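Local coordinates for protein eukaryotic translation initiation factor 4 gamma 5 (Trypanosoma cruzi, PDB 6OZU) that probably acts in translation initiation as a scaffold, its MIF4G domain being of the kind that binds the RNA helicase eIF4A in related eIF4G proteins, at residues V71-I74 and N75-E79; R85-R88 and N89-R93; E28-T31 and N32-I35; G140-T144 and H145-R149. All coordinates share one frame; numbering follows the deposited sequence.

Overall arrangement
All four contacts are local, within an all-helical MIF4G domain, and come along the chain in the order 3, 1, 2, 4. Contact 3 ends helix 23-31, contact 1 ends helix 63-76, contact 2 lies inside helix 82-112, and contact 4 ends helix 118-144. Contacts 1 and 2 each touch all the others; the centre of contact 1 is about 11 Å from those of contacts 2 and 3 and about 15 Å from that of contact 4. Arg88 of contact 2 probably hydrogen-bonds to the carbonyls of Ile74 and Ile77. Contacts 3 and 4 do not touch, their nearest atoms being about 10 Å apart. Three helix ends and one helix interior therefore meet around contacts 1 and 2.

Contact 1: V71-I74 and N75-E79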
loop_
_atom_site.group_PDB
_atom_site.type_symbol
_atom_site.label_atom_id
_atom_site.label_comp_id
_atom_site.label_asym_id
_atom_site.label_seq_id
_atom_site.Cartn_x
_atom_site.Cartn_y
_atom_site.Cartn_z
ATOM N N VAL A 71 5.576 -9.015 -8.099
ATOM C CA VAL A 71 4.573 -9.565 -9.033
ATOM C C VAL A 71 5.263 -10.619 -9.916
ATOM O O VAL A 71 4.725 -11.714 -10.105
ATOM C CB VAL A 71 3.880 -8.467 -9.898
ATOM C CG1 VAL A 71 2.928 -9.086 -10.929
ATOM C CG2 VAL A 71 3.138 -7.472 -9.024
ATOM N N SER A 72 6.471 -10.278 -10.414
ATOM C CA SER A 72 7.323 -11.107 -11.264
ATOM C C SER A 72 7.677 -12.434 -10.565
ATOM O O SER A 72 7.578 -13.513 -11.168
ATOM C CB SER A 72 8.585 -10.332 -11.633
ATOM O OG SER A 72 9.475 -11.113 -12.410
ATOM N N LEU A 73 8.055 -12.324 -9.279
ATOM C CA LEU A 73 8.443 -13.407 -8.391
ATOM C C LEU A 73 7.290 -14.387 -8.162
ATOM O O LEU A 73 7.530 -15.581 -8.217
ATOM C CB LEU A 73 8.973 -12.801 -7.075
ATOM C CG LEU A 73 9.349 -13.714 -5.910
ATOM C CD1 LEU A 73 10.450 -14.685 -6.290
ATOM C CD2 LEU A 73 9.797 -12.882 -4.712
ATOM N N ILE A 74 6.050 -13.900 -7.958
ATOM C CA ILE A 74 4.891 -14.786 -7.764
ATOM C C ILE A 74 4.315 -15.277 -9.119
ATOM O O ILE A 74 3.587 -16.270 -9.152
ATOM C CB ILE A 74 3.796 -14.238 -6.800
ATOM C CG1 ILE A 74 3.180 -12.929 -7.272
ATOM C CG2 ILE A 74 4.327 -14.116 -5.366
ATOM C CD1 ILE A 74 1.816 -12.702 -6.663
ATOM N N ASN A 75 4.667 -14.613 -10.234
ATOM C CA ASN A 75 4.266 -15.058 -11.575
ATOM C C ASN A 75 5.184 -16.226 -12.028
ATOM O O ASN A 75 4.779 -17.042 -12.861
ATOM C CB ASN A 75 4.316 -13.907 -12.579
ATOM C CG ASN A 75 3.121 -12.975 -12.577
ATOM O OD1 ASN A 75 2.931 -12.223 -13.529
ATOM N ND2 ASN A 75 2.293 -12.963 -11.528
ATOM N N ASP A 76 6.420 -16.283 -11.475
ATOM C CA ASP A 76 7.417 -17.319 -11.753
ATOM C C ASP A 76 7.145 -18.560 -10.887
ATOM O O ASP A 76 7.155 -19.684 -11.401
ATOM C CB ASP A 76 8.858 -16.790 -11.539
ATOM C CG ASP A 76 9.976 -17.827 -11.641
ATOM O OD1 ASP A 76 9.849 -18.770 -12.458
ATOM O OD2 ASP A 76 10.977 -17.696 -10.904
ATOM N N ILE A 77 6.927 -18.351 -9.576
ATOM C CA ILE A 77 6.681 -19.427 -8.635
ATOM C C ILE A 77 5.206 -19.378 -8.274
ATOM O O ILE A 77 4.792 -18.545 -7.466
ATOM C CB ILE A 77 7.657 -19.377 -7.412
ATOM C CG1 ILE A 77 9.113 -19.068 -7.863
ATOM C CG2 ILE A 77 7.598 -20.700 -6.649
ATOM C CD1 ILE A 77 10.028 -18.471 -6.855
ATOM N N GLY A 78 4.436 -20.258 -8.920
ATOM C CA GLY A 78 2.986 -20.372 -8.781
ATOM C C GLY A 78 2.486 -20.881 -7.446
ATOM O O GLY A 78 3.250 -21.477 -6.681
ATOM N N GLU A 79 1.172 -20.687 -7.173
ATOM C CA GLU A 79 0.519 -21.115 -5.922
ATOM C C GLU A 79 0.367 -22.637 -5.778
ATOM O O GLU A 79 -0.013 -23.105 -4.700
ATOM C CB GLU A 79 -0.829 -20.410 -5.694
ATOM C CG GLU A 79 -1.896 -20.666 -6.744
ATOM C CD GLU A 79 -3.045 -19.673 -6.711
ATOM O OE1 GLU A 79 -4.211 -20.122 -6.621
ATOM O OE2 GLU A 79 -2.784 -18.447 -6.783
#
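The C-terminal turn of helix 63-76 brings Leu73 alongside Ile77 and Val71 alongside Asn75, both one turn apart. Ile77 is the first residue to leave helical backbone angles, yet its N-H still bonds to Leu73 O, with 3.1 Å between Ile77 N and that oxygen and a fairly straight angle of 162°. Further back, Asn75 N gives a more bent bond to Val71 O at 2.9 Å, and Asp76 N reaches Ser72 O only weakly. The two branched chains on the buried side point the same way and meet at their ends, Leu73 CD1 lying 3.9 Å from Ile77 CD1. With CG anti to the backbone N (chi1 175°) and chi2 near 60°, it is the CD1 branch of Leu73 that meets Ile77. On the outer side the Asn75 amide lies beside Val71, its ND2 4.0 Å from Val71 CG1; a sulfate ion, probably from the crystallisation liquor, sits next to this asparagine. Beyond the helix, the carbonyls of Ile74 and Ile77 both receive hydrogen bonds from the guanidinium of Arg88, on the next helix. Ile35 packs on both apolar residues and Leu30 on Leu73, where helices pack side by side in a helical-repeat domain of the MIF4G kind.

Contact 2: R85-R88 and N89-R93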
loop_
_atom_site.group_PDB
_atom_site.type_symbol
_atom_site.label_atom_id
_atom_site.label_comp_id
_atom_site.label_asym_id
_atom_site.label_seq_id
_atom_site.Cartn_x
_atom_site.Cartn_y
_atom_site.Cartn_z
ATOM N N ARG A 85 3.330 -20.922 -2.496
ATOM C CA ARG A 85 2.343 -20.800 -1.425
ATOM C C ARG A 85 2.990 -20.075 -0.247
ATOM O O ARG A 85 2.378 -19.146 0.298
ATOM C CB ARG A 85 1.811 -22.181 -1.031
ATOM C CG ARG A 85 0.482 -22.142 -0.284
ATOM C CD ARG A 85 -0.028 -23.487 0.235
ATOM N NE ARG A 85 1.020 -24.426 0.662
ATOM C CZ ARG A 85 1.540 -25.367 -0.118
ATOM N NH1 ARG A 85 1.117 -25.512 -1.364
ATOM N NH2 ARG A 85 2.488 -26.165 0.340
ATOM N N PHE A 86 4.261 -20.427 0.077
ATOM C CA PHE A 86 5.013 -19.787 1.156
ATOM C C PHE A 86 5.238 -18.307 0.916
ATOM O O PHE A 86 5.015 -17.531 1.844
ATOM C CB PHE A 86 6.336 -20.506 1.481
ATOM C CG PHE A 86 7.042 -19.909 2.678
ATOM C CD1 PHE A 86 6.661 -20.252 3.970
ATOM C CD2 PHE A 86 8.039 -18.952 2.512
ATOM C CE1 PHE A 86 7.283 -19.672 5.076
ATOM C CE2 PHE A 86 8.649 -18.357 3.618
ATOM C CZ PHE A 86 8.276 -18.733 4.894
ATOM N N ILE A 87 5.695 -17.906 -0.303
ATOM C CA ILE A 87 5.939 -16.496 -0.668
ATOM C C ILE A 87 4.679 -15.669 -0.440
ATOM O O ILE A 87 4.752 -14.575 0.128
ATOM C CB ILE A 87 6.482 -16.320 -2.122
ATOM C CG1 ILE A 87 7.881 -16.930 -2.291
ATOM C CG2 ILE A 87 6.528 -14.837 -2.510
ATOM C CD1 ILE A 87 8.340 -17.096 -3.754
ATOM N N ARG A 88 3.530 -16.204 -0.892
ATOM C CA ARG A 88 2.208 -15.590 -0.785
ATOM C C ARG A 88 1.755 -15.371 0.666
ATOM O O ARG A 88 1.208 -14.318 0.985
ATOM C CB ARG A 88 1.187 -16.400 -1.584
ATOM C CG ARG A 88 1.300 -16.137 -3.078
ATOM C CD ARG A 88 0.637 -17.217 -3.890
ATOM N NE ARG A 88 0.626 -16.879 -5.308
ATOM C CZ ARG A 88 1.596 -17.169 -6.163
ATOM N NH1 ARG A 88 2.692 -17.794 -5.748
ATOM N NH2 ARG A 88 1.486 -16.828 -7.436
ATOM N N ASN A 89 2.030 -16.325 1.542
ATOM C CA ASN A 89 1.708 -16.217 2.961
ATOM C C ASN A 89 2.683 -15.290 3.674
ATOM O O ASN A 89 2.300 -14.679 4.672
ATOM C CB ASN A 89 1.633 -17.597 3.611
ATOM C CG ASN A 89 0.428 -18.371 3.149
ATOM O OD1 ASN A 89 -0.732 -17.960 3.320
ATOM N ND2 ASN A 89 0.677 -19.492 2.520
ATOM N N ALA A 90 3.922 -15.139 3.138
ATOM C CA ALA A 90 4.918 -14.223 3.695
ATOM C C ALA A 90 4.539 -12.772 3.345
ATOM O O ALA A 90 4.719 -11.897 4.192
ATOM C CB ALA A 90 6.303 -14.561 3.186
ATOM N N ILE A 91 3.976 -12.526 2.119
ATOM C CA ILE A 91 3.449 -11.213 1.687
ATOM C C ILE A 91 2.255 -10.832 2.586
ATOM O O ILE A 91 2.242 -9.723 3.100
ATOM C CB ILE A 91 3.144 -11.121 0.161
ATOM C CG1 ILE A 91 4.438 -11.253 -0.672
ATOM C CG2 ILE A 91 2.458 -9.801 -0.188
ATOM C CD1 ILE A 91 4.233 -11.847 -2.071
ATOM N N ILE A 92 1.328 -11.780 2.869
ATOM C CA ILE A 92 0.175 -11.570 3.775
ATOM C C ILE A 92 0.653 -11.123 5.164
ATOM O O ILE A 92 0.224 -10.072 5.637
ATOM C CB ILE A 92 -0.754 -12.819 3.849
ATOM C CG1 ILE A 92 -1.533 -13.014 2.530
ATOM C CG2 ILE A 92 -1.704 -12.759 5.057
ATOM C CD1 ILE A 92 -2.137 -14.420 2.327
ATOM N N ARG A 93 1.565 -11.886 5.768
ATOM C CA ARG A 93 2.155 -11.614 7.082
ATOM C C ARG A 93 2.919 -10.288 7.114
ATOM O O ARG A 93 2.772 -9.523 8.069
ATOM C CB ARG A 93 3.064 -12.783 7.551
ATOM C CG ARG A 93 2.294 -14.001 8.015
ATOM C CD ARG A 93 3.176 -15.091 8.640
ATOM N NE ARG A 93 3.268 -16.281 7.785
ATOM C CZ ARG A 93 4.331 -16.604 7.046
ATOM N NH1 ARG A 93 5.433 -15.856 7.088
ATOM N NH2 ARG A 93 4.307 -17.683 6.274
#
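The guanidinium of Arg93 has the backbone of its own helix on one face, with Asn89 O 3.6 Å above the plane and over its centre, and Ala90 N nearer the rim. At its edge, close to the plane, comes Phe86 CE1, 3.8 Å from Arg93 NH2. The contact is at the guanidinium's edge and oblique to the phenyl ring; the two planes are turned 50° apart and the side chains cross at about a right angle. A bend at chi3 (-110°) folds Arg93 back toward the phenylalanine, two turns earlier. Ala90 CB also meets the ring obliquely. All this lies in the interior of helix 82-112 of the MIF4G domain, where regular bonds run four residues back, such as Ile91 N to Ile87 O at 3.0 Å and Ile92 N to Arg88 O at 3.2 Å. On the buried side Ile87 CG2 touches Ile91 CD1 at 3.8 Å, and both isoleucines pack on Ile74 of helix 63-76. Arg88 is extended from CG to NE (chi3 174°); besides reaching Ile74, it bonds through NH1 to Gly84 O within its own helix. Asn89 lies beside Arg85 and points the same way, with its ND2 2.8 Å from Arg85 O.

Contact 3: E28-T31 and N32-I35; sequences EELT and NLPI
The last helical bond of helix 23-31 runs from Asn32 N to Glu28 O at 3.1 Å, after which the chain tightens, Leu33 N bonding to Leu30 O at 3.0 Å from well above the carbonyl plane. This is the C-terminal end of the helix in the MIF4G domain; the loop then passes through an inverse gamma turn centred on Pro34 toward helix 40-53. Glu28 O is gripped twice, by Asn32 N and by Thr31 OG1, 3.1 Å from Glu28 O, both arriving from the same face of its plane. Thr31 can reach back because OG1 stands between its own backbone N and carbonyl carbon (chi1 70°). The amide of Asn32 folds over the same oxygen, but ND2 makes a poor angle and forms no hydrogen bond with it. On the inner side Leu30 and Leu33 slant across each other, and Leu33 continues onto Val11 and Ile14 of helix 6-17, while Leu30 rests on Leu69 of helix 63-76. Glu29 OE2 forms a salt bridge with Arg17. Ile35 comes back toward the helix end, its CD1 3.4 Å from Leu30 O, and the leucines meet through their CD1 atoms, 3.8 Å from Leu30 to Leu33.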
loop_
_atom_site.group_PDB
_atom_site.type_symbol
_atom_site.label_atom_id
_atom_site.label_comp_id
_atom_site.label_asym_id
_atom_site.label_seq_id
_atom_site.Cartn_x
_atom_site.Cartn_y
_atom_site.Cartn_z
ATOM N N GLU A 28 14.513 -10.922 -14.718
ATOM C CA GLU A 28 15.180 -12.183 -15.045
ATOM C C GLU A 28 16.326 -12.486 -14.065
ATOM O O GLU A 28 16.561 -13.665 -13.795
ATOM C CB GLU A 28 15.599 -12.299 -16.528
ATOM C CG GLU A 28 16.618 -11.295 -17.038
ATOM C CD GLU A 28 16.663 -11.137 -18.549
ATOM O OE1 GLU A 28 17.785 -11.079 -19.107
ATOM O OE2 GLU A 28 15.580 -11.063 -19.175
ATOM N N GLU A 29 16.990 -11.441 -13.488
ATOM C CA GLU A 29 18.027 -11.626 -12.459
ATOM C C GLU A 29 17.428 -12.228 -11.168
ATOM O O GLU A 29 18.076 -13.044 -10.515
ATOM C CB GLU A 29 18.744 -10.311 -12.143
ATOM C CG GLU A 29 19.933 -10.035 -13.043
ATOM C CD GLU A 29 20.973 -9.092 -12.469
ATOM O OE1 GLU A 29 21.473 -8.231 -13.229
ATOM O OE2 GLU A 29 21.301 -9.221 -11.266
ATOM N N LEU A 30 16.186 -11.822 -10.821
ATOM C CA LEU A 30 15.456 -12.295 -9.649
ATOM C C LEU A 30 15.005 -13.740 -9.842
ATOM O O LEU A 30 15.204 -14.548 -8.931
ATOM C CB LEU A 30 14.274 -11.365 -9.330
ATOM C CG LEU A 30 13.453 -11.648 -8.060
ATOM C CD1 LEU A 30 14.250 -11.365 -6.792
ATOM C CD2 LEU A 30 12.210 -10.803 -8.041
ATOM N N THR A 31 14.451 -14.089 -11.035
ATOM C CA THR A 31 14.026 -15.470 -11.336
ATOM C C THR A 31 15.229 -16.418 -11.347
ATOM O O THR A 31 15.083 -17.583 -10.976
ATOM C CB THR A 31 13.165 -15.575 -12.610
ATOM O OG1 THR A 31 13.965 -15.320 -13.767
ATOM C CG2 THR A 31 11.913 -14.680 -12.571
ATOM N N ASN A 32 16.419 -15.905 -11.714
ATOM C CA ASN A 32 17.676 -16.664 -11.733
ATOM C C ASN A 32 18.207 -16.979 -10.321
ATOM O O ASN A 32 19.157 -17.749 -10.195
ATOM C CB ASN A 32 18.753 -15.971 -12.600
ATOM C CG ASN A 32 18.469 -15.950 -14.088
ATOM O OD1 ASN A 32 17.687 -16.746 -14.632
ATOM N ND2 ASN A 32 19.103 -15.021 -14.785
ATOM N N LEU A 33 17.601 -16.400 -9.266
ATOM C CA LEU A 33 17.998 -16.695 -7.888
ATOM C C LEU A 33 17.364 -18.034 -7.453
ATOM O O LEU A 33 16.243 -18.333 -7.885
ATOM C CB LEU A 33 17.586 -15.568 -6.924
ATOM C CG LEU A 33 18.297 -14.213 -7.059
ATOM C CD1 LEU A 33 17.594 -13.173 -6.234
ATOM C CD2 LEU A 33 19.763 -14.302 -6.645
ATOM N N PRO A 34 18.043 -18.856 -6.614
ATOM C CA PRO A 34 17.449 -20.140 -6.211
ATOM C C PRO A 34 16.458 -20.017 -5.049
ATOM O O PRO A 34 16.735 -20.476 -3.942
ATOM C CB PRO A 34 18.671 -21.001 -5.891
ATOM C CG PRO A 34 19.704 -20.048 -5.467
ATOM C CD PRO A 34 19.383 -18.683 -6.017
ATOM N N ILE A 35 15.288 -19.411 -5.318
ATOM C CA ILE A 35 14.237 -19.172 -4.325
ATOM C C ILE A 35 13.541 -20.478 -3.936
ATOM O O ILE A 35 13.339 -20.703 -2.742
ATOM C CB ILE A 35 13.262 -18.040 -4.773
ATOM C CG1 ILE A 35 14.019 -16.716 -4.915
ATOM C CG2 ILE A 35 12.086 -17.864 -3.797
ATOM C CD1 ILE A 35 13.934 -16.129 -6.248
#

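Contact 4: G140-T144 and H145-R149; sequences GLLFT and HGLVR
Backbone hydrogen bonds between residues Gly140 to Thr144, near the end of helix 118-144, and His145 to Leu147 form a Schellman motif that closes the helix. Leu147 N bonds to Leu142 O at 2.8 Å, and Gly146 N to Phe143 O at 3.2 Å, the latter from above the carbonyl plane. Gly146, the C-prime residue, has the positive phi (62°) that turns the chain back. His145 N makes only weak bonds to the carbonyls of Leu141 and Leu142. The apolar contacts follow the reversal: Leu147 crosses Leu142 at about a right angle, with Leu142 CD2 3.8 Å from Leu147 CB. Val148 CG1, set between its backbone N and carbonyl carbon (chi1 73°), lies 3.8 Å from Leu142 CB and 3.9 Å from Phe143 CB; Val148 also packs on Cys95 of helix 82-112 and Val153 of helix 150-162. Among the polar side chains, Thr144 OG1 and His145 ND1 are hydrogen-bonded at 3.0 Å, the hydroxyl lying at the edge of the imidazole and in its plane; ND1 is also 2.8 Å from Leu141 O. Across the ring, NE2 bonds to Lys68 NZ of helix 63-76. With polar partners at both nitrogens, the imidazole is probably fixed in its rotation.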
loop_
_atom_site.group_PDB
_atom_site.type_symbol
_atom_site.label_atom_id
_atom_site.label_comp_id
_atom_site.label_asym_id
_atom_site.label_seq_id
_atom_site.Cartn_x
_atom_site.Cartn_y
_atom_site.Cartn_z
ATOM N N GLY A 140 -1.048 1.677 -1.684
ATOM C CA GLY A 140 -1.596 1.975 -3.005
ATOM C C GLY A 140 -0.942 1.187 -4.119
ATOM O O GLY A 140 -1.629 0.594 -4.950
ATOM N N LEU A 141 0.386 1.148 -4.131
ATOM C CA LEU A 141 1.143 0.362 -5.110
ATOM C C LEU A 141 0.941 -1.158 -4.971
ATOM O O LEU A 141 0.884 -1.865 -5.989
ATOM C CB LEU A 141 2.618 0.707 -5.022
ATOM C CG LEU A 141 2.931 2.130 -5.419
ATOM C CD1 LEU A 141 4.144 2.604 -4.757
ATOM C CD2 LEU A 141 3.016 2.272 -6.897
ATOM N N LEU A 142 0.803 -1.663 -3.726
ATOM C CA LEU A 142 0.561 -3.093 -3.511
ATOM C C LEU A 142 -0.824 -3.422 -4.049
ATOM O O LEU A 142 -1.000 -4.451 -4.694
ATOM C CB LEU A 142 0.638 -3.483 -2.023
ATOM C CG LEU A 142 1.998 -3.519 -1.327
ATOM C CD1 LEU A 142 1.823 -3.579 0.173
ATOM C CD2 LEU A 142 2.827 -4.726 -1.764
ATOM N N PHE A 143 -1.798 -2.539 -3.799
ATOM C CA PHE A 143 -3.189 -2.689 -4.239
ATOM C C PHE A 143 -3.367 -2.662 -5.766
ATOM O O PHE A 143 -4.039 -3.529 -6.308
ATOM C CB PHE A 143 -4.094 -1.652 -3.554
ATOM C CG PHE A 143 -5.556 -1.878 -3.792
ATOM C CD1 PHE A 143 -6.186 -3.024 -3.305
ATOM C CD2 PHE A 143 -6.303 -0.969 -4.538
ATOM C CE1 PHE A 143 -7.536 -3.235 -3.523
ATOM C CE2 PHE A 143 -7.652 -1.189 -4.771
ATOM C CZ PHE A 143 -8.262 -2.319 -4.251
ATOM N N THR A 144 -2.752 -1.699 -6.451
ATOM C CA THR A 144 -2.816 -1.565 -7.915
ATOM C C THR A 144 -2.116 -2.730 -8.653
ATOM O O THR A 144 -2.414 -2.988 -9.822
ATOM C CB THR A 144 -2.297 -0.194 -8.349
ATOM O OG1 THR A 144 -0.963 -0.044 -7.888
ATOM C CG2 THR A 144 -3.164 0.968 -7.838
ATOM N N HIS A 145 -1.210 -3.449 -7.954
ATOM C CA HIS A 145 -0.468 -4.603 -8.471
ATOM C C HIS A 145 -1.005 -5.950 -7.934
ATOM O O HIS A 145 -0.383 -6.987 -8.155
ATOM C CB HIS A 145 1.029 -4.429 -8.201
ATOM C CG HIS A 145 1.649 -3.291 -8.947
ATOM N ND1 HIS A 145 1.209 -1.989 -8.782
ATOM C CD2 HIS A 145 2.699 -3.286 -9.799
ATOM C CE1 HIS A 145 1.975 -1.243 -9.567
ATOM N NE2 HIS A 145 2.894 -1.972 -10.187
ATOM N N GLY A 146 -2.165 -5.905 -7.267
ATOM C CA GLY A 146 -2.882 -7.052 -6.714
ATOM C C GLY A 146 -2.160 -7.857 -5.650
ATOM O O GLY A 146 -2.457 -9.038 -5.461
ATOM N N LEU A 147 -1.225 -7.215 -4.934
ATOM C CA LEU A 147 -0.385 -7.835 -3.899
ATOM C C LEU A 147 -0.914 -7.719 -2.460
ATOM O O LEU A 147 -0.308 -8.292 -1.563
ATOM C CB LEU A 147 1.057 -7.271 -3.976
ATOM C CG LEU A 147 1.836 -7.607 -5.221
ATOM C CD1 LEU A 147 3.148 -6.877 -5.233
ATOM C CD2 LEU A 147 2.036 -9.123 -5.355
ATOM N N VAL A 148 -1.990 -6.971 -2.229
ATOM C CA VAL A 148 -2.586 -6.792 -0.911
ATOM C C VAL A 148 -4.084 -7.039 -1.027
ATOM O O VAL A 148 -4.708 -6.674 -2.042
ATOM C CB VAL A 148 -2.227 -5.434 -0.241
ATOM C CG1 VAL A 148 -2.946 -4.252 -0.888
ATOM C CG2 VAL A 148 -2.501 -5.469 1.249
ATOM N N ARG A 149 -4.653 -7.672 0.008
ATOM C CA ARG A 149 -6.072 -8.008 0.075
ATOM C C ARG A 149 -6.911 -6.742 0.198
ATOM O O ARG A 149 -6.521 -5.816 0.905
ATOM C CB ARG A 149 -6.350 -8.930 1.284
ATOM C CG ARG A 149 -5.539 -10.223 1.351
ATOM C CD ARG A 149 -5.433 -10.739 2.781
ATOM N NE ARG A 149 -5.461 -12.195 2.815
ATOM C CZ ARG A 149 -5.413 -12.929 3.922
ATOM N NH1 ARG A 149 -5.312 -12.345 5.114
ATOM N NH2 ARG A 149 -5.448 -14.253 3.851
#